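Local structure of Polyphosphate:AMP phosphotransferase (Meiothermus ruber H328, 5O6M) at residues T22-G27 / N232-W237; N40-K45 / I242-L247. The protein transfers phosphate from inorganic polyphosphate to nucleotides, converting AMP to ADP and ADP to ATP, and also accepts other nucleoside mono- and diphosphates. The protein carries 1 engineered substitution. All blocks are in the same frame, centred on the assembly; numbering follows the deposited sequence.

Contact 1: T22-G27 / N232-W237. With PO4 (phosphate ion), chain B; PO4 (phosphate ion), chain C.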
# COMPACT_ATOMS: atom_id res chain seq x y z
N THR D 22 12.32 13.48 -38.73
CA THR D 22 13.19 14.29 -37.88
C THR D 22 13.05 15.77 -38.19
O THR D 22 13.93 16.56 -37.84
CB THR D 22 14.66 13.86 -38.02
OG1 THR D 22 15.07 14.05 -39.38
CG2 THR D 22 14.83 12.40 -37.64
N SER D 23 11.95 16.15 -38.84
CA SER D 23 11.79 17.50 -39.38
C SER D 23 11.75 18.58 -38.32
O SER D 23 11.87 19.76 -38.67
CB SER D 23 10.52 17.55 -40.24
OG SER D 23 9.39 17.12 -39.50
N ALA D 24 11.57 18.23 -37.04
CA ALA D 24 11.49 19.24 -36.00
C ALA D 24 12.85 19.76 -35.56
O ALA D 24 12.93 20.82 -34.94
CB ALA D 24 10.73 18.69 -34.79
N PHE D 25 13.93 19.03 -35.86
CA PHE D 25 15.28 19.44 -35.50
C PHE D 25 16.11 19.67 -36.75
O PHE D 25 16.22 18.79 -37.61
CB PHE D 25 15.97 18.41 -34.60
CG PHE D 25 17.32 18.85 -34.12
CD1 PHE D 25 17.44 19.80 -33.12
CD2 PHE D 25 18.47 18.32 -34.67
CE1 PHE D 25 18.68 20.22 -32.68
CE2 PHE D 25 19.72 18.74 -34.24
CZ PHE D 25 19.82 19.69 -33.24
N GLU D 26 16.69 20.87 -36.86
CA GLU D 26 17.51 21.28 -38.00
C GLU D 26 18.96 20.85 -37.77
O GLU D 26 19.77 21.59 -37.20
CB GLU D 26 17.43 22.78 -38.24
CG GLU D 26 16.07 23.28 -38.67
CD GLU D 26 16.14 24.71 -39.17
OE1 GLU D 26 17.25 25.28 -39.20
OE2 GLU D 26 15.09 25.27 -39.53
N GLY D 27 19.29 19.65 -38.21
CA GLY D 27 20.63 19.14 -38.02
C GLY D 27 20.63 17.62 -38.10
O GLY D 27 19.65 17.00 -38.50
N ASN D 232 17.11 7.02 -32.06
CA ASN D 232 17.17 7.28 -30.62
C ASN D 232 17.51 8.74 -30.33
O ASN D 232 16.91 9.36 -29.44
CB ASN D 232 18.19 6.36 -29.97
CG ASN D 232 17.73 4.93 -29.92
OD1 ASN D 232 16.63 4.61 -30.37
ND2 ASN D 232 18.58 4.05 -29.41
N TRP D 233 18.49 9.30 -31.04
CA TRP D 233 18.89 10.68 -30.76
C TRP D 233 17.72 11.64 -30.94
O TRP D 233 17.58 12.61 -30.18
CB TRP D 233 20.07 11.09 -31.63
CG TRP D 233 19.81 11.07 -33.12
CD1 TRP D 233 20.05 10.04 -33.98
CD2 TRP D 233 19.29 12.14 -33.91
NE1 TRP D 233 19.70 10.40 -35.26
CE2 TRP D 233 19.23 11.69 -35.25
CE3 TRP D 233 18.86 13.44 -33.63
CZ2 TRP D 233 18.75 12.48 -36.29
CZ3 TRP D 233 18.39 14.23 -34.66
CH2 TRP D 233 18.34 13.75 -35.97
N TYR D 234 16.87 11.39 -31.93
CA TYR D 234 15.73 12.27 -32.15
C TYR D 234 14.64 12.01 -31.11
O TYR D 234 14.08 12.96 -30.54
CB TYR D 234 15.17 12.08 -33.56
CG TYR D 234 14.13 13.12 -33.93
CD1 TYR D 234 14.50 14.44 -34.18
CD2 TYR D 234 12.79 12.79 -34.02
CE1 TYR D 234 13.56 15.39 -34.51
CE2 TYR D 234 11.85 13.73 -34.36
CZ TYR D 234 12.24 15.04 -34.61
OH TYR D 234 11.30 15.98 -34.94
N ARG D 235 14.32 10.74 -30.87
CA ARG D 235 13.37 10.39 -29.82
C ARG D 235 13.75 11.06 -28.50
O ARG D 235 12.93 11.75 -27.88
CB ARG D 235 13.32 8.87 -29.66
CG ARG D 235 12.47 8.37 -28.50
CD ARG D 235 12.88 6.95 -28.14
NE ARG D 235 14.13 6.92 -27.39
CZ ARG D 235 14.95 5.88 -27.34
NH1 ARG D 235 14.67 4.78 -28.02
NH2 ARG D 235 16.06 5.94 -26.63
N ASN D 236 15.00 10.87 -28.07
CA ASN D 236 15.45 11.46 -26.81
C ASN D 236 15.38 12.98 -26.85
O ASN D 236 14.97 13.61 -25.86
CB ASN D 236 16.87 10.99 -26.50
CG ASN D 236 16.97 9.48 -26.34
OD1 ASN D 236 15.98 8.81 -26.03
ND2 ASN D 236 18.16 8.94 -26.57
N TRP D 237 15.78 13.60 -27.96
CA TRP D 237 15.74 15.06 -28.04
C TRP D 237 14.31 15.57 -28.00
O TRP D 237 13.99 16.52 -27.27
CB TRP D 237 16.44 15.56 -29.30
CG TRP D 237 16.24 17.05 -29.47
CD1 TRP D 237 16.98 18.04 -28.89
CD2 TRP D 237 15.21 17.70 -30.22
NE1 TRP D 237 16.49 19.27 -29.26
CE2 TRP D 237 15.40 19.09 -30.07
CE3 TRP D 237 14.15 17.25 -31.02
CZ2 TRP D 237 14.57 20.03 -30.68
CZ3 TRP D 237 13.33 18.19 -31.62
CH2 TRP D 237 13.55 19.56 -31.45
P PO4 B . 20.87 6.14 -32.47
O1 PO4 B . 21.76 6.42 -33.66
O2 PO4 B . 20.21 7.43 -32.02
O3 PO4 B . 21.70 5.58 -31.33
O4 PO4 B . 19.80 5.15 -32.86
P PO4 C . 18.21 2.74 -26.75
O1 PO4 C . 19.07 2.00 -27.74
O2 PO4 C . 18.50 4.22 -26.82
O3 PO4 C . 18.51 2.25 -25.35
O4 PO4 C . 16.75 2.50 -27.07
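With CG anti to the backbone N in both Phe25 (chi1 -175°) and Trp237 (chi1 173°), the two rings meet as an edge-to-face pair. They join a type I beta turn, Thr22 to Phe25, to the first turns of helix 232-249, which follows strand 224-228 in this P-loop kinase fold. Phe25 directs its CD1 edge at the indole face, CD1 lying 3.7 Å from Trp237 CE2, with the planes at 56°. Farther along the same indole, Phe25 CB makes a CH-pi contact 4.1 Å from the centroid of the Trp237 six-membered ring. On its other flank the phenyl ring reaches Trp233, one helical turn earlier, through CD2 to CZ3 at 4.1 Å, so that the two indoles hold Phe25 between them; Ala32 of helix 29-53 adds to this packing. The phenol of Tyr234 serves the start of the turn: Thr22 CA stands 3.6 Å from its ring centroid, over the face, and Thr22 CG2 covers the carbon CG at the ring's root. Tyr234 OH, whose position is less certain, accepts a hydrogen bond from Ala24 N and pairs with Tyr4 OH. The helix start also receives two phosphate ions, probably from the crystallisation liquor. Trp233 N donates to O2 of the chain B phosphate over 2.7 Å, while Arg235 NH1 and NH2 donate to O4 and O2 of the chain C phosphate, whose exact place is less sure. Asn236 OD1, near the guanidinium plane, steadies that group, accepting from Arg235 NE at 3.0 Å and from Arg235 NH2 at 2.9 Å.

Contact 2: N40-K45 / I242-L247; sequences NRRLEK and ILVETL
Helix 232-249 lies on the parallel sheet of the P-loop kinase core, and helix 29-53 packs against it, their short segments running in broadly the same direction at 39° with axes 9.6 Å apart. Leu43 brings the apolar bulk: its CD1 methyl reaches Leu243 CD2 at 3.6 Å and Leu247 CD1 at 3.7 Å, thus bridging residues one turn apart on the partner helix. Val244 divides its two branches between neighbours. CG2 rests against Leu43 CB at 3.9 Å, whereas CG1 comes over the centre of one face of the Arg42 guanidinium, 3.5 Å from CZ. A bend at chi3 (-76°) of Arg42 helps to lay the guanidinium across the valine; a salt bridge from NH2 to Glu248, just past the segment, fixes the charged group. Leu46, one turn after Arg42, touches Val244 and Leu247 as well. Turned to the sheet, Ile242 and Thr246 pack on strand 161-169, and Thr246 OG1 donates to Ile242 O at 2.8 Å, satisfying the hydroxyl within its own helix. Helix 232-249 thus carries helix 29-53 on one side and packs with another on the parallel sheet, as helices do in the layered alpha/beta fold of P-loop kinases.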
# COMPACT_ATOMS: atom_id res chain seq x y z
N ASN D 40 18.81 18.57 -21.14
CA ASN D 40 18.96 17.73 -19.96
C ASN D 40 19.25 18.56 -18.72
O ASN D 40 18.68 18.32 -17.65
CB ASN D 40 20.06 16.70 -20.19
CG ASN D 40 20.18 15.70 -19.05
OD1 ASN D 40 21.04 15.84 -18.18
ND2 ASN D 40 19.30 14.70 -19.04
N ARG D 41 20.14 19.55 -18.84
CA ARG D 41 20.53 20.32 -17.66
C ARG D 41 19.39 21.22 -17.18
O ARG D 41 19.18 21.36 -15.97
CB ARG D 41 21.79 21.12 -17.95
CG ARG D 41 23.00 20.24 -18.22
CD ARG D 41 24.24 21.03 -18.56
NE ARG D 41 25.36 20.15 -18.90
CZ ARG D 41 26.54 20.57 -19.35
NH1 ARG D 41 26.77 21.86 -19.51
NH2 ARG D 41 27.49 19.69 -19.64
N ARG D 42 18.66 21.83 -18.11
CA ARG D 42 17.46 22.56 -17.70
C ARG D 42 16.47 21.62 -17.01
O ARG D 42 15.86 21.98 -16.00
CB ARG D 42 16.80 23.24 -18.89
CG ARG D 42 17.61 24.36 -19.53
CD ARG D 42 16.68 25.29 -20.28
NE ARG D 42 16.24 24.72 -21.55
CZ ARG D 42 15.06 24.99 -22.12
NH1 ARG D 42 14.74 24.43 -23.27
NH2 ARG D 42 14.21 25.81 -21.51
N LEU D 43 16.30 20.41 -17.56
CA LEU D 43 15.43 19.43 -16.93
C LEU D 43 15.84 19.19 -15.48
O LEU D 43 15.01 19.22 -14.57
CB LEU D 43 15.46 18.12 -17.73
CG LEU D 43 14.69 16.94 -17.15
CD1 LEU D 43 13.23 17.29 -16.99
CD2 LEU D 43 14.86 15.72 -18.04
N GLU D 44 17.14 18.95 -15.26
CA GLU D 44 17.63 18.76 -13.90
C GLU D 44 17.24 19.94 -13.02
O GLU D 44 16.71 19.76 -11.91
CB GLU D 44 19.16 18.59 -13.90
CG GLU D 44 19.66 17.29 -14.52
CD GLU D 44 21.18 17.22 -14.58
OE1 GLU D 44 21.70 16.28 -15.22
OE2 GLU D 44 21.85 18.09 -13.99
N LYS D 45 17.48 21.16 -13.50
CA LYS D 45 17.22 22.34 -12.68
C LYS D 45 15.73 22.57 -12.47
O LYS D 45 15.31 23.01 -11.40
CB LYS D 45 17.88 23.56 -13.33
CG LYS D 45 18.20 24.70 -12.36
CD LYS D 45 16.94 25.37 -11.84
CE LYS D 45 17.27 26.67 -11.13
NZ LYS D 45 16.03 27.38 -10.69
N ILE D 242 9.75 18.54 -25.37
CA ILE D 242 8.36 18.65 -24.95
C ILE D 242 8.27 18.70 -23.43
O ILE D 242 7.55 19.53 -22.86
CB ILE D 242 7.54 17.49 -25.54
CG1 ILE D 242 7.47 17.63 -27.07
CG2 ILE D 242 6.15 17.42 -24.92
CD1 ILE D 242 7.04 16.38 -27.80
N LEU D 243 9.02 17.84 -22.74
CA LEU D 243 8.96 17.81 -21.29
C LEU D 243 9.46 19.11 -20.67
O LEU D 243 8.81 19.67 -19.78
CB LEU D 243 9.78 16.63 -20.75
CG LEU D 243 9.91 16.61 -19.22
CD1 LEU D 243 8.53 16.59 -18.57
CD2 LEU D 243 10.74 15.41 -18.76
N VAL D 244 10.60 19.62 -21.14
CA VAL D 244 11.19 20.81 -20.52
C VAL D 244 10.26 22.01 -20.66
O VAL D 244 9.99 22.72 -19.69
CB VAL D 244 12.57 21.10 -21.13
CG1 VAL D 244 12.98 22.54 -20.83
CG2 VAL D 244 13.60 20.13 -20.57
N GLU D 245 9.75 22.25 -21.88
CA GLU D 245 8.89 23.41 -22.09
C GLU D 245 7.65 23.34 -21.21
O GLU D 245 7.28 24.32 -20.56
CB GLU D 245 8.51 23.52 -23.57
CG GLU D 245 7.47 24.61 -23.84
CD GLU D 245 7.39 24.99 -25.31
OE1 GLU D 245 8.41 24.88 -26.01
OE2 GLU D 245 6.29 25.41 -25.75
N THR D 246 6.98 22.18 -21.19
CA THR D 246 5.85 21.99 -20.29
C THR D 246 6.22 22.36 -18.86
O THR D 246 5.45 23.03 -18.16
CB THR D 246 5.36 20.54 -20.37
OG1 THR D 246 5.05 20.22 -21.73
CG2 THR D 246 4.11 20.36 -19.52
N LEU D 247 7.39 21.91 -18.39
CA LEU D 247 7.83 22.26 -17.04
C LEU D 247 8.06 23.76 -16.90
O LEU D 247 7.72 24.36 -15.88
CB LEU D 247 9.08 21.47 -16.68
CG LEU D 247 8.85 19.97 -16.50
CD1 LEU D 247 10.14 19.23 -16.23
CD2 LEU D 247 7.85 19.73 -15.37

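How the contacts relate
Both contacts draw on helix 232-249, and they illustrate how one helix changes its chemistry along its length. Contact 1, at the helix start, is partly buried and receives a loop; contact 2, further along, is buried and receives helix 29-53, into which that same loop leads. Their centres lie 16 Å apart and their nearest atoms about 5 Å, without touching. The first interface is aromatic, with a backbone amide and an arginine binding phosphate ions nearby. In the second, leucine and valine methyls dominate, and the one charged side chain that takes part, Arg42, is partly exposed. Together they fasten the N-terminal part of the chain to its last helix at two levels.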